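PDB 2RJO: twin-arginine translocation pathway signal protein, which binds beta-D-galactopyranose between its two lobes and is probably an exported, periplasmic sugar-binding protein of the kind that serves uptake or sensing. Local coordinates for residues S11-S14 against Y19-A22; E123-Q128 against G200-N205; K279-S284 against N312-V317. All coordinates share one frame; numbering follows the deposited sequence.

Interaction 1: S11-S14 against Y19-A22; sequences SFRS and YYTA. With GAL (beta-D-galactopyranose), chain B; SO4 (sulfate ion), chain D.
Arg13 and Tyr20 meet at the start of a beta-alpha-beta unit of the periplasmic binding protein fold, where strand 7-12 ends and helix 18-34 begins, and together they line one side of the galactose pocket. The chain of Arg13 runs extended to CD and then bends at chi3 (-69°), which turns the guanidinium edge-on toward O6 of the galactose. Arg13 NH2 gives a fairly straight bond to that O6 (3.0 Å, 162°), while Arg13 NH1 reaches O2 of a sulfate, probably from the crystallisation liquor, at 2.8 Å and bonds only weakly to the sugar's O5 and O6. Tyr20 slants across this arginine, its ring 60° from the guanidinium plane, with Arg13 N over one ring face and Tyr19 CD2 over the centre of the other. Two clear bonds hold the Tyr20 hydroxyl, one to Asp70 and one from a water that is itself weakly held by Arg13 N. Behind the pocket, the Phe12 and Tyr20 rings lie nearly parallel but slid apart, centroids 5.5 Å apart; the closest touch is Phe12 CB against Tyr20 CD2 at 3.5 Å. Phe12 CG sits between its backbone N and carbonyl carbon, and CD1 is thereby laid beside Tyr20 CB. Tyr19 faces the sugar instead: GAL C3 stands 4.2 Å above the centre of its ring.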
ATOM      1  N   SER A  11       7.094 -10.924  -1.759  1.00 18.13           N
ATOM      2  CA  SER A  11       7.933  -9.976  -2.483  1.00 19.87           C
ATOM      3  C   SER A  11       7.434  -8.542  -2.372  1.00 18.61           C
ATOM      4  O   SER A  11       6.257  -8.258  -2.604  1.00 17.76           O
ATOM      5  CB  SER A  11       8.016 -10.352  -3.966  1.00 19.12           C
ATOM      6  OG  SER A  11       8.720  -9.357  -4.694  1.00 20.34           O
ATOM      7  N   PHE A  12       8.345  -7.638  -2.030  1.00 21.64           N
ATOM      8  CA  PHE A  12       8.010  -6.227  -1.897  1.00 21.73           C
ATOM      9  C   PHE A  12       9.220  -5.318  -2.117  1.00 23.27           C
ATOM     10  O   PHE A  12      10.363  -5.776  -2.173  1.00 24.37           O
ATOM     11  CB  PHE A  12       7.365  -5.974  -0.533  1.00 20.60           C
ATOM     12  CG  PHE A  12       8.133  -6.539   0.607  1.00 20.64           C
ATOM     13  CD1 PHE A  12       9.098  -5.779   1.261  1.00 22.11           C
ATOM     14  CD2 PHE A  12       7.911  -7.850   1.023  1.00 23.01           C
ATOM     15  CE1 PHE A  12       9.838  -6.315   2.324  1.00 23.71           C
ATOM     16  CE2 PHE A  12       8.646  -8.400   2.086  1.00 23.39           C
ATOM     17  CZ  PHE A  12       9.610  -7.629   2.733  1.00 23.14           C
ATOM     18  N   ARG A  13       8.963  -4.023  -2.233  1.00 24.49           N
ATOM     19  CA  ARG A  13      10.025  -3.067  -2.515  1.00 25.00           C
ATOM     20  C   ARG A  13      11.122  -2.882  -1.464  1.00 25.90           C
ATOM     21  O   ARG A  13      12.290  -3.111  -1.769  1.00 25.57           O
ATOM     22  CB  ARG A  13       9.412  -1.710  -2.881  1.00 24.85           C
ATOM     23  CG  ARG A  13      10.238  -0.920  -3.890  1.00 22.53           C
ATOM     24  CD  ARG A  13       9.517   0.305  -4.406  1.00 19.88           C
ATOM     25  NE  ARG A  13       8.362   0.000  -5.254  1.00 20.03           N
ATOM     26  CZ  ARG A  13       7.102  -0.024  -4.831  1.00 18.71           C
ATOM     27  NH1 ARG A  13       6.820   0.235  -3.557  1.00 19.73           N
ATOM     28  NH2 ARG A  13       6.117  -0.285  -5.686  1.00 17.68           N
ATOM     29  N   SER A  14      10.778  -2.485  -0.239  1.00 27.72           N
ATOM     30  CA  SER A  14      11.822  -2.263   0.764  1.00 30.03           C
ATOM     31  C   SER A  14      11.467  -2.405   2.233  1.00 30.24           C
ATOM     32  O   SER A  14      10.323  -2.178   2.637  1.00 32.08           O
ATOM     33  CB  SER A  14      12.424  -0.876   0.556  1.00 31.41           C
ATOM     34  OG  SER A  14      12.842  -0.730  -0.786  1.00 37.12           O
ATOM     35  N   TYR A  19       5.667   0.544   6.271  1.00 22.49           N
ATOM     36  CA  TYR A  19       4.514  -0.105   5.660  1.00 21.58           C
ATOM     37  C   TYR A  19       4.881  -1.564   5.372  1.00 18.87           C
ATOM     38  O   TYR A  19       4.146  -2.480   5.728  1.00 20.35           O
ATOM     39  CB  TYR A  19       4.133   0.596   4.349  1.00 22.07           C
ATOM     40  CG  TYR A  19       3.144  -0.194   3.530  1.00 23.13           C
ATOM     41  CD1 TYR A  19       1.777  -0.139   3.800  1.00 23.03           C
ATOM     42  CD2 TYR A  19       3.582  -1.046   2.520  1.00 22.92           C
ATOM     43  CE1 TYR A  19       0.864  -0.923   3.076  1.00 24.47           C
ATOM     44  CE2 TYR A  19       2.687  -1.835   1.796  1.00 24.29           C
ATOM     45  CZ  TYR A  19       1.332  -1.772   2.074  1.00 23.79           C
ATOM     46  OH  TYR A  19       0.460  -2.558   1.350  1.00 21.71           O
ATOM     47  N   TYR A  20       6.026  -1.759   4.729  1.00 17.46           N
ATOM     48  CA  TYR A  20       6.510  -3.083   4.368  1.00 17.65           C
ATOM     49  C   TYR A  20       7.076  -3.865   5.542  1.00 18.12           C
ATOM     50  O   TYR A  20       7.156  -5.095   5.487  1.00 18.36           O
ATOM     51  CB  TYR A  20       7.561  -2.971   3.255  1.00 16.39           C
ATOM     52  CG  TYR A  20       6.958  -2.640   1.910  1.00 17.46           C
ATOM     53  CD1 TYR A  20       7.381  -1.527   1.184  1.00 18.29           C
ATOM     54  CD2 TYR A  20       5.953  -3.439   1.362  1.00 17.09           C
ATOM     55  CE1 TYR A  20       6.813  -1.217  -0.063  1.00 16.90           C
ATOM     56  CE2 TYR A  20       5.382  -3.138   0.119  1.00 17.56           C
ATOM     57  CZ  TYR A  20       5.818  -2.025  -0.585  1.00 16.71           C
ATOM     58  OH  TYR A  20       5.261  -1.721  -1.808  1.00 18.59           O
ATOM     59  N   THR A  21       7.490  -3.163   6.594  1.00 17.06           N
ATOM     60  CA  THR A  21       8.013  -3.850   7.759  1.00 18.26           C
ATOM     61  C   THR A  21       6.870  -4.687   8.325  1.00 18.76           C
ATOM     62  O   THR A  21       7.063  -5.839   8.704  1.00 19.22           O
ATOM     63  CB  THR A  21       8.495  -2.868   8.835  1.00 19.92           C
ATOM     64  OG1 THR A  21       9.580  -2.085   8.319  1.00 21.55           O
ATOM     65  CG2 THR A  21       8.976  -3.633  10.061  1.00 21.14           C
ATOM     66  N   ALA A  22       5.679  -4.094   8.364  1.00 16.70           N
ATOM     67  CA  ALA A  22       4.493  -4.764   8.868  1.00 16.12           C
ATOM     68  C   ALA A  22       3.983  -5.795   7.855  1.00 17.43           C
ATOM     69  O   ALA A  22       3.557  -6.892   8.222  1.00 14.87           O
ATOM     70  CB  ALA A  22       3.422  -3.745   9.149  1.00 14.52           C
TER
HETATM   71  C1  GAL B 368       4.311   1.605  -0.805  1.00 19.20           C
HETATM   72  C2  GAL B 368       3.219   2.528  -0.216  1.00 17.63           C
HETATM   73  C3  GAL B 368       1.858   1.802  -0.304  1.00 19.02           C
HETATM   74  C4  GAL B 368       1.565   1.483  -1.780  1.00 18.98           C
HETATM   75  C5  GAL B 368       2.727   0.585  -2.289  1.00 20.12           C
HETATM   76  C6  GAL B 368       2.478   0.255  -3.746  1.00 18.74           C
HETATM   77  O1  GAL B 368       5.579   2.284  -0.742  1.00 17.94           O
HETATM   78  O2  GAL B 368       3.515   2.810   1.150  1.00 18.75           O
HETATM   79  O3  GAL B 368       0.822   2.639   0.206  1.00 16.35           O
HETATM   80  O4  GAL B 368       1.544   2.703  -2.521  1.00 18.39           O
HETATM   81  O5  GAL B 368       4.007   1.293  -2.193  1.00 19.35           O
HETATM   82  O6  GAL B 368       3.541  -0.567  -4.189  1.00 16.32           O
HETATM   83  S   SO4 D 370       9.042   1.893  -0.657  1.00 51.32           S
HETATM   84  O1  SO4 D 370      10.065   0.816  -0.643  1.00 52.20           O
HETATM   85  O2  SO4 D 370       8.332   1.919  -1.955  1.00 50.77           O
HETATM   86  O3  SO4 D 370       9.686   3.200  -0.380  1.00 52.64           O
HETATM   87  O4  SO4 D 370       8.050   1.607   0.401  1.00 54.11           O
HETATM   88  O   HOH W   1       6.568  -3.319  -3.820  1.00 23.01           O

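Interaction 2: E123-Q128 against G200-N205. With GAL (beta-D-galactopyranose), chain B.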
ATOM      1  N   GLU A 123      -9.140  11.303  -1.823  1.00 26.33           N
ATOM      2  CA  GLU A 123     -10.039  12.433  -1.730  1.00 28.36           C
ATOM      3  C   GLU A 123     -10.415  12.626  -0.269  1.00 27.66           C
ATOM      4  O   GLU A 123     -10.689  13.738   0.167  1.00 29.08           O
ATOM      5  CB  GLU A 123     -11.296  12.191  -2.575  1.00 28.63           C
ATOM      6  CG  GLU A 123     -12.449  13.130  -2.259  1.00 31.98           C
ATOM      7  CD  GLU A 123     -13.450  13.238  -3.400  1.00 34.32           C
ATOM      8  OE1 GLU A 123     -13.822  12.187  -3.977  1.00 33.88           O
ATOM      9  OE2 GLU A 123     -13.867  14.376  -3.704  1.00 32.71           O
ATOM     10  N   GLU A 124     -10.413  11.536   0.490  1.00 27.98           N
ATOM     11  CA  GLU A 124     -10.760  11.603   1.905  1.00 28.77           C
ATOM     12  C   GLU A 124      -9.723  12.360   2.724  1.00 28.20           C
ATOM     13  O   GLU A 124     -10.073  13.259   3.495  1.00 27.15           O
ATOM     14  CB  GLU A 124     -10.925  10.198   2.493  1.00 30.71           C
ATOM     15  CG  GLU A 124     -12.351   9.868   2.890  1.00 32.26           C
ATOM     16  CD  GLU A 124     -12.434   9.029   4.154  1.00 32.50           C
ATOM     17  OE1 GLU A 124     -11.841   7.935   4.201  1.00 31.05           O
ATOM     18  OE2 GLU A 124     -13.107   9.463   5.110  1.00 34.11           O
ATOM     19  N   THR A 125      -8.450  11.994   2.563  1.00 27.64           N
ATOM     20  CA  THR A 125      -7.373  12.647   3.304  1.00 26.29           C
ATOM     21  C   THR A 125      -7.207  14.095   2.842  1.00 26.20           C
ATOM     22  O   THR A 125      -6.898  14.983   3.640  1.00 26.28           O
ATOM     23  CB  THR A 125      -6.024  11.892   3.136  1.00 25.68           C
ATOM     24  OG1 THR A 125      -5.553  12.019   1.788  1.00 25.23           O
ATOM     25  CG2 THR A 125      -6.196  10.425   3.474  1.00 25.59           C
ATOM     26  N   ALA A 126      -7.424  14.328   1.553  1.00 25.96           N
ATOM     27  CA  ALA A 126      -7.312  15.660   0.985  1.00 26.32           C
ATOM     28  C   ALA A 126      -8.435  16.548   1.504  1.00 26.46           C
ATOM     29  O   ALA A 126      -8.233  17.740   1.757  1.00 25.85           O
ATOM     30  CB  ALA A 126      -7.377  15.585  -0.533  1.00 25.61           C
ATOM     31  N   THR A 127      -9.628  15.977   1.646  1.00 26.06           N
ATOM     32  CA  THR A 127     -10.760  16.751   2.135  1.00 26.15           C
ATOM     33  C   THR A 127     -10.533  17.153   3.585  1.00 26.38           C
ATOM     34  O   THR A 127     -10.831  18.278   3.977  1.00 26.48           O
ATOM     35  CB  THR A 127     -12.069  15.950   2.025  1.00 26.07           C
ATOM     36  OG1 THR A 127     -12.423  15.825   0.643  1.00 27.43           O
ATOM     37  CG2 THR A 127     -13.201  16.648   2.767  1.00 23.30           C
ATOM     38  N   GLN A 128     -10.002  16.230   4.379  1.00 26.84           N
ATOM     39  CA  GLN A 128      -9.729  16.509   5.783  1.00 26.81           C
ATOM     40  C   GLN A 128      -8.661  17.585   5.895  1.00 26.52           C
ATOM     41  O   GLN A 128      -8.745  18.458   6.758  1.00 26.50           O
ATOM     42  CB  GLN A 128      -9.250  15.247   6.497  1.00 28.05           C
ATOM     43  CG  GLN A 128      -8.822  15.491   7.937  1.00 31.50           C
ATOM     44  CD  GLN A 128      -9.974  15.947   8.823  1.00 34.31           C
ATOM     45  OE1 GLN A 128     -10.863  15.159   9.169  1.00 34.43           O
ATOM     46  NE2 GLN A 128      -9.967  17.229   9.186  1.00 33.54           N
ATOM     47  N   GLY A 200      -0.472  23.934   3.838  1.00 23.29           N
ATOM     48  CA  GLY A 200      -0.739  22.524   4.044  1.00 22.37           C
ATOM     49  C   GLY A 200       0.095  21.623   3.155  1.00 24.60           C
ATOM     50  O   GLY A 200       0.719  22.083   2.185  1.00 23.25           O
ATOM     51  N   VAL A 201       0.101  20.332   3.486  1.00 23.26           N
ATOM     52  CA  VAL A 201       0.867  19.342   2.737  1.00 22.82           C
ATOM     53  C   VAL A 201       0.113  18.020   2.639  1.00 21.58           C
ATOM     54  O   VAL A 201      -0.334  17.484   3.646  1.00 23.20           O
ATOM     55  CB  VAL A 201       2.214  19.046   3.419  1.00 22.75           C
ATOM     56  CG1 VAL A 201       3.053  18.126   2.531  1.00 24.33           C
ATOM     57  CG2 VAL A 201       2.958  20.347   3.727  1.00 23.09           C
ATOM     58  N   TRP A 202      -0.023  17.509   1.420  1.00 21.96           N
ATOM     59  CA  TRP A 202      -0.691  16.232   1.143  1.00 21.87           C
ATOM     60  C   TRP A 202       0.383  15.257   0.660  1.00 22.57           C
ATOM     61  O   TRP A 202       1.169  15.589  -0.232  1.00 22.94           O
ATOM     62  CB  TRP A 202      -1.729  16.405   0.028  1.00 21.52           C
ATOM     63  CG  TRP A 202      -2.536  15.155  -0.331  1.00 22.06           C
ATOM     64  CD1 TRP A 202      -3.746  14.783   0.190  1.00 23.68           C
ATOM     65  CD2 TRP A 202      -2.220  14.171  -1.339  1.00 22.08           C
ATOM     66  NE1 TRP A 202      -4.206  13.641  -0.433  1.00 22.17           N
ATOM     67  CE2 TRP A 202      -3.293  13.246  -1.369  1.00 24.07           C
ATOM     68  CE3 TRP A 202      -1.140  13.985  -2.213  1.00 21.73           C
ATOM     69  CZ2 TRP A 202      -3.313  12.152  -2.252  1.00 23.76           C
ATOM     70  CZ3 TRP A 202      -1.162  12.894  -3.090  1.00 22.01           C
ATOM     71  CH2 TRP A 202      -2.245  11.994  -3.100  1.00 23.51           C
ATOM     72  N   ALA A 203       0.423  14.063   1.249  1.00 22.61           N
ATOM     73  CA  ALA A 203       1.392  13.035   0.862  1.00 20.94           C
ATOM     74  C   ALA A 203       0.668  11.743   0.459  1.00 20.73           C
ATOM     75  O   ALA A 203      -0.285  11.318   1.129  1.00 19.79           O
ATOM     76  CB  ALA A 203       2.356  12.756   2.006  1.00 23.65           C
ATOM     77  N   ALA A 204       1.118  11.126  -0.635  1.00 18.11           N
ATOM     78  CA  ALA A 204       0.497   9.899  -1.134  1.00 18.04           C
ATOM     79  C   ALA A 204       0.653   8.680  -0.209  1.00 17.25           C
ATOM     80  O   ALA A 204      -0.013   7.671  -0.417  1.00 19.72           O
ATOM     81  CB  ALA A 204       1.021   9.577  -2.539  1.00 15.95           C
ATOM     82  N   ASN A 205       1.545   8.761   0.778  1.00 18.38           N
ATOM     83  CA  ASN A 205       1.726   7.677   1.757  1.00 19.84           C
ATOM     84  C   ASN A 205       2.382   8.239   3.019  1.00 20.17           C
ATOM     85  O   ASN A 205       2.826   9.384   3.019  1.00 21.25           O
ATOM     86  CB  ASN A 205       2.534   6.508   1.154  1.00 19.48           C
ATOM     87  CG  ASN A 205       4.034   6.730   1.187  1.00 20.48           C
ATOM     88  OD1 ASN A 205       4.514   7.841   0.997  1.00 21.86           O
ATOM     89  ND2 ASN A 205       4.784   5.656   1.398  1.00 15.35           N
TER
HETATM   90  C1  GAL B 368       4.311   1.605  -0.805  1.00 19.20           C
HETATM   91  C2  GAL B 368       3.219   2.528  -0.216  1.00 17.63           C
HETATM   92  C3  GAL B 368       1.858   1.802  -0.304  1.00 19.02           C
HETATM   93  C4  GAL B 368       1.565   1.483  -1.780  1.00 18.98           C
HETATM   94  C5  GAL B 368       2.727   0.585  -2.289  1.00 20.12           C
HETATM   95  C6  GAL B 368       2.478   0.255  -3.746  1.00 18.74           C
HETATM   96  O1  GAL B 368       5.579   2.284  -0.742  1.00 17.94           O
HETATM   97  O2  GAL B 368       3.515   2.810   1.150  1.00 18.75           O
HETATM   98  O3  GAL B 368       0.822   2.639   0.206  1.00 16.35           O
HETATM   99  O4  GAL B 368       1.544   2.703  -2.521  1.00 18.39           O
HETATM  100  O5  GAL B 368       4.007   1.293  -2.193  1.00 19.35           O
HETATM  101  O6  GAL B 368       3.541  -0.567  -4.189  1.00 16.32           O
HETATM  102  O   HOH W   2      -2.728  12.070   2.316  1.00 19.24           O
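Trp202, on strand 198-203, points its indole at Thr125 and Ala126 of helix 118-132, a helix packed on the parallel sheet of one lobe of the binding-protein fold. The direct polar part is slight: Trp202 NE1 gives a weak, bent hydrogen bond to Thr125 OG1 (3.1 Å, 125°), and the same N-H is weakly shared with Gly122 O. With CG anti to the strand N (chi1 -178°), the indole reaches across to the helix, and the two side chains cross at about a right angle. A water makes a firmer link, accepting from Thr125 OG1 at 2.9 Å and donating to Ala203 O at 2.8 Å; it lies over one face of the indole, toward the rim. The apolar part is Ala126 CB against Trp202 CD1 (3.8 Å), with Leu158 of helix 149-163 touching both residues. Ligand bonding comes at the end of the strand, where Asn205 ND2 donates to galactose O2 (3.1 Å, 160°) and Asn205 OD1 caps Met208 N. Helix and strand are thus joined in polar terms mainly by the water bridge, to which the indole bond is a weak addition; Thr125 OG1 also has a weak bond to Gly122 O that probably competes with the water for its proton.

Interaction 3: K279-S284 against N312-V317. With SO4 (sulfate ion), chain F.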
ATOM      1  N   LYS A 279     -16.492 -12.237  -8.877  1.00 31.41           N
ATOM      2  CA  LYS A 279     -15.382 -11.409  -9.330  1.00 31.11           C
ATOM      3  C   LYS A 279     -14.791 -10.580  -8.181  1.00 29.10           C
ATOM      4  O   LYS A 279     -13.572 -10.421  -8.100  1.00 27.99           O
ATOM      5  CB  LYS A 279     -15.851 -10.476 -10.456  1.00 33.00           C
ATOM      6  CG  LYS A 279     -16.695 -11.159 -11.540  1.00 35.75           C
ATOM      7  CD  LYS A 279     -15.859 -11.906 -12.571  1.00 36.22           C
ATOM      8  CE  LYS A 279     -15.178 -10.932 -13.520  1.00 37.42           C
ATOM      9  NZ  LYS A 279     -16.145 -10.127 -14.342  1.00 39.35           N
ATOM     10  N   ASP A 280     -15.645 -10.057  -7.300  1.00 29.81           N
ATOM     11  CA  ASP A 280     -15.167  -9.242  -6.185  1.00 29.21           C
ATOM     12  C   ASP A 280     -14.351 -10.009  -5.151  1.00 28.51           C
ATOM     13  O   ASP A 280     -13.869  -9.423  -4.175  1.00 28.20           O
ATOM     14  CB  ASP A 280     -16.322  -8.508  -5.492  1.00 33.37           C
ATOM     15  CG  ASP A 280     -17.461  -9.425  -5.123  1.00 35.44           C
ATOM     16  OD1 ASP A 280     -17.920  -9.362  -3.967  1.00 38.66           O
ATOM     17  OD2 ASP A 280     -17.906 -10.200  -5.995  1.00 38.24           O
ATOM     18  N   ARG A 281     -14.193 -11.312  -5.363  1.00 25.67           N
ATOM     19  CA  ARG A 281     -13.387 -12.140  -4.472  1.00 25.07           C
ATOM     20  C   ARG A 281     -12.102 -12.530  -5.193  1.00 24.28           C
ATOM     21  O   ARG A 281     -11.199 -13.124  -4.608  1.00 24.14           O
ATOM     22  CB  ARG A 281     -14.167 -13.376  -4.026  1.00 25.63           C
ATOM     23  CG  ARG A 281     -15.305 -12.997  -3.099  1.00 25.86           C
ATOM     24  CD  ARG A 281     -15.945 -14.185  -2.453  1.00 29.05           C
ATOM     25  NE  ARG A 281     -16.798 -13.760  -1.350  1.00 30.02           N
ATOM     26  CZ  ARG A 281     -17.399 -14.597  -0.512  1.00 29.59           C
ATOM     27  NH1 ARG A 281     -17.248 -15.909  -0.659  1.00 30.72           N
ATOM     28  NH2 ARG A 281     -18.113 -14.121   0.495  1.00 30.25           N
ATOM     29  N   ARG A 282     -12.040 -12.162  -6.469  1.00 23.22           N
ATOM     30  CA  ARG A 282     -10.886 -12.413  -7.331  1.00 23.85           C
ATOM     31  C   ARG A 282     -10.070 -11.123  -7.450  1.00 22.66           C
ATOM     32  O   ARG A 282      -8.844 -11.150  -7.392  1.00 23.12           O
ATOM     33  CB  ARG A 282     -11.363 -12.879  -8.706  1.00 24.21           C
ATOM     34  CG  ARG A 282     -11.483 -14.389  -8.824  1.00 28.61           C
ATOM     35  CD  ARG A 282     -10.081 -14.994  -8.910  1.00 30.12           C
ATOM     36  NE  ARG A 282     -10.124 -16.384  -9.318  1.00 32.67           N
ATOM     37  CZ  ARG A 282      -9.198 -16.988 -10.053  1.00 31.59           C
ATOM     38  NH1 ARG A 282      -8.135 -16.331 -10.483  1.00 31.20           N
ATOM     39  NH2 ARG A 282      -9.331 -18.275 -10.338  1.00 37.42           N
ATOM     40  N   GLU A 283     -10.770 -10.008  -7.634  1.00 22.02           N
ATOM     41  CA  GLU A 283     -10.168  -8.677  -7.714  1.00 23.02           C
ATOM     42  C   GLU A 283     -10.990  -7.862  -6.730  1.00 23.22           C
ATOM     43  O   GLU A 283     -12.116  -7.466  -7.030  1.00 24.21           O
ATOM     44  CB  GLU A 283     -10.303  -8.083  -9.113  1.00 24.72           C
ATOM     45  CG  GLU A 283      -9.370  -8.686 -10.139  1.00 25.93           C
ATOM     46  CD  GLU A 283      -9.307  -7.872 -11.419  1.00 28.15           C
ATOM     47  OE1 GLU A 283     -10.082  -6.900 -11.544  1.00 27.94           O
ATOM     48  OE2 GLU A 283      -8.487  -8.209 -12.303  1.00 28.02           O
ATOM     49  N   SER A 284     -10.425  -7.616  -5.552  1.00 22.36           N
ATOM     50  CA  SER A 284     -11.148  -6.912  -4.502  1.00 20.69           C
ATOM     51  C   SER A 284     -10.604  -5.568  -4.040  1.00 20.53           C
ATOM     52  O   SER A 284      -9.396  -5.337  -4.014  1.00 21.35           O
ATOM     53  CB  SER A 284     -11.242  -7.823  -3.271  1.00 19.97           C
ATOM     54  OG  SER A 284     -11.398  -9.191  -3.631  1.00 22.89           O
ATOM     55  N   ASN A 312     -10.465 -16.397   7.765  1.00 27.26           N
ATOM     56  CA  ASN A 312     -11.591 -15.666   7.191  1.00 26.32           C
ATOM     57  C   ASN A 312     -11.183 -14.824   5.973  1.00 25.72           C
ATOM     58  O   ASN A 312     -11.148 -13.596   6.040  1.00 22.96           O
ATOM     59  CB  ASN A 312     -12.171 -14.755   8.264  1.00 29.42           C
ATOM     60  CG  ASN A 312     -13.613 -14.430   8.021  1.00 32.12           C
ATOM     61  OD1 ASN A 312     -13.999 -14.059   6.912  1.00 34.12           O
ATOM     62  ND2 ASN A 312     -14.431 -14.564   9.062  1.00 34.93           N
ATOM     63  N   LEU A 313     -10.922 -15.494   4.854  1.00 25.08           N
ATOM     64  CA  LEU A 313     -10.471 -14.861   3.615  1.00 24.50           C
ATOM     65  C   LEU A 313     -11.156 -13.614   3.041  1.00 25.04           C
ATOM     66  O   LEU A 313     -10.469 -12.693   2.603  1.00 26.72           O
ATOM     67  CB  LEU A 313     -10.395 -15.919   2.506  1.00 24.19           C
ATOM     68  CG  LEU A 313      -9.561 -17.168   2.830  1.00 24.05           C
ATOM     69  CD1 LEU A 313      -9.452 -18.067   1.602  1.00 22.15           C
ATOM     70  CD2 LEU A 313      -8.189 -16.741   3.292  1.00 24.41           C
ATOM     71  N   TYR A 314     -12.484 -13.570   3.014  1.00 25.11           N
ATOM     72  CA  TYR A 314     -13.173 -12.422   2.418  1.00 25.61           C
ATOM     73  C   TYR A 314     -13.874 -11.522   3.421  1.00 25.84           C
ATOM     74  O   TYR A 314     -14.872 -10.872   3.095  1.00 25.63           O
ATOM     75  CB  TYR A 314     -14.193 -12.912   1.379  1.00 25.69           C
ATOM     76  CG  TYR A 314     -13.671 -14.050   0.549  1.00 27.08           C
ATOM     77  CD1 TYR A 314     -12.622 -13.856  -0.348  1.00 25.74           C
ATOM     78  CD2 TYR A 314     -14.155 -15.344   0.731  1.00 27.53           C
ATOM     79  CE1 TYR A 314     -12.054 -14.920  -1.034  1.00 27.88           C
ATOM     80  CE2 TYR A 314     -13.591 -16.425   0.046  1.00 29.62           C
ATOM     81  CZ  TYR A 314     -12.537 -16.202  -0.831  1.00 29.38           C
ATOM     82  OH  TYR A 314     -11.932 -17.257  -1.474  1.00 30.04           O
ATOM     83  N   ALA A 315     -13.342 -11.467   4.633  1.00 24.69           N
ATOM     84  CA  ALA A 315     -13.931 -10.655   5.684  1.00 24.95           C
ATOM     85  C   ALA A 315     -13.858  -9.149   5.421  1.00 24.69           C
ATOM     86  O   ALA A 315     -14.667  -8.384   5.953  1.00 26.09           O
ATOM     87  CB  ALA A 315     -13.254 -10.983   7.012  1.00 24.09           C
ATOM     88  N   ARG A 316     -12.906  -8.725   4.593  1.00 24.91           N
ATOM     89  CA  ARG A 316     -12.724  -7.297   4.308  1.00 23.96           C
ATOM     90  C   ARG A 316     -12.956  -6.866   2.865  1.00 24.14           C
ATOM     91  O   ARG A 316     -12.396  -5.863   2.415  1.00 23.27           O
ATOM     92  CB  ARG A 316     -11.314  -6.874   4.713  1.00 21.07           C
ATOM     93  CG  ARG A 316     -10.948  -7.278   6.118  1.00 24.50           C
ATOM     94  CD  ARG A 316      -9.666  -6.637   6.594  1.00 22.36           C
ATOM     95  NE  ARG A 316      -9.244  -7.198   7.871  1.00 24.67           N
ATOM     96  CZ  ARG A 316      -8.300  -6.662   8.640  1.00 26.08           C
ATOM     97  NH1 ARG A 316      -7.685  -5.548   8.254  1.00 25.94           N
ATOM     98  NH2 ARG A 316      -7.974  -7.228   9.798  1.00 26.22           N
ATOM     99  N   VAL A 317     -13.770  -7.619   2.139  1.00 23.33           N
ATOM    100  CA  VAL A 317     -14.051  -7.281   0.760  1.00 22.44           C
ATOM    101  C   VAL A 317     -15.098  -6.178   0.733  1.00 24.32           C
ATOM    102  O   VAL A 317     -16.238  -6.394   1.144  1.00 24.48           O
ATOM    103  CB  VAL A 317     -14.580  -8.514  -0.004  1.00 22.07           C
ATOM    104  CG1 VAL A 317     -14.779  -8.175  -1.468  1.00 22.53           C
ATOM    105  CG2 VAL A 317     -13.613  -9.664   0.149  1.00 20.10           C
TER
HETATM  106  S   SO4 F 372      -5.956  -6.470  12.779  1.00 57.76           S
HETATM  107  O1  SO4 F 372      -5.113  -7.408  11.982  1.00 56.65           O
HETATM  108  O2  SO4 F 372      -6.654  -7.219  13.852  1.00 57.40           O
HETATM  109  O3  SO4 F 372      -6.944  -5.798  11.891  1.00 56.66           O
HETATM  110  O4  SO4 F 372      -5.086  -5.423  13.390  1.00 58.59           O
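This contact belongs to the part of the mixed sheet of the periplasmic binding protein fold where the C-terminal strands 283-291 and 317-320 pair antiparallel; the turn leading into the first meets the loop before the second. Its centre is a CH-pi contact, Arg281 CD over one face of the Tyr314 ring, with the guanidinium nearly parallel to the ring (planes 16° apart). The arginine, extended from CG to NE, crosses that face at about a right angle to the tyrosine side chain, with CB and CG near CD1. Arg281 CD stands over the ring centre, 3.8 Å from the Tyr314 centroid and 12° off the normal, while the guanidinium is displaced toward the rim, Arg281 NH1 lying 3.4 Å from Tyr314 CD2. On the opposite face, Leu313 CB sits over the ring centre, and the phenol is thus sandwiched between an aliphatic group and the arginine. Leu313 itself packs on helix 253-268.

Beside the stack, Val317 has CG1 anti to its backbone N (chi1 -176°) and directs it at the turn. Val317 CG1 lies 3.1 Å from Asp280 O and 4.0 Å from Ser284 CB. Within the turn, Ser284 OG makes a short bond to that same Asp280 O (2.5 Å), the hydroxyl lying above the carbonyl plane. Two overlapping type I turns, Asn312 to Ala315 and Tyr314 to Val317, shape the facing loop. Arg316 leaves this loop for other partners: its NH1 makes a salt bridge with Asp252, and Arg316 NH2 donates to O3 of a second sulfate, again probably from the crystallisation liquor, at 2.7 Å.

In the fold
From the N terminus, interaction 1 closes first, a short loop of four residues between strand 7-12 and the start of helix 18-34. Interaction 2 follows in series, bridging 71 residues to bring helix 118-132 against strand 198-203 of the four-stranded parallel sheet. Interaction 3 comes last, closing a loop of 27 residues beside strands 283-291 and 317-320. None nests within or crosses another. Interactions 1 and 3 reach the same mixed sheet, their centres about 22 Å apart, whereas interaction 2 belongs to the other sheet. Interactions 1 and 2 nevertheless converge, nearest atoms about 6 Å apart: Arg13, Tyr19 and Tyr20 from interaction 1 and Asn205 from interaction 2 line the galactose pocket.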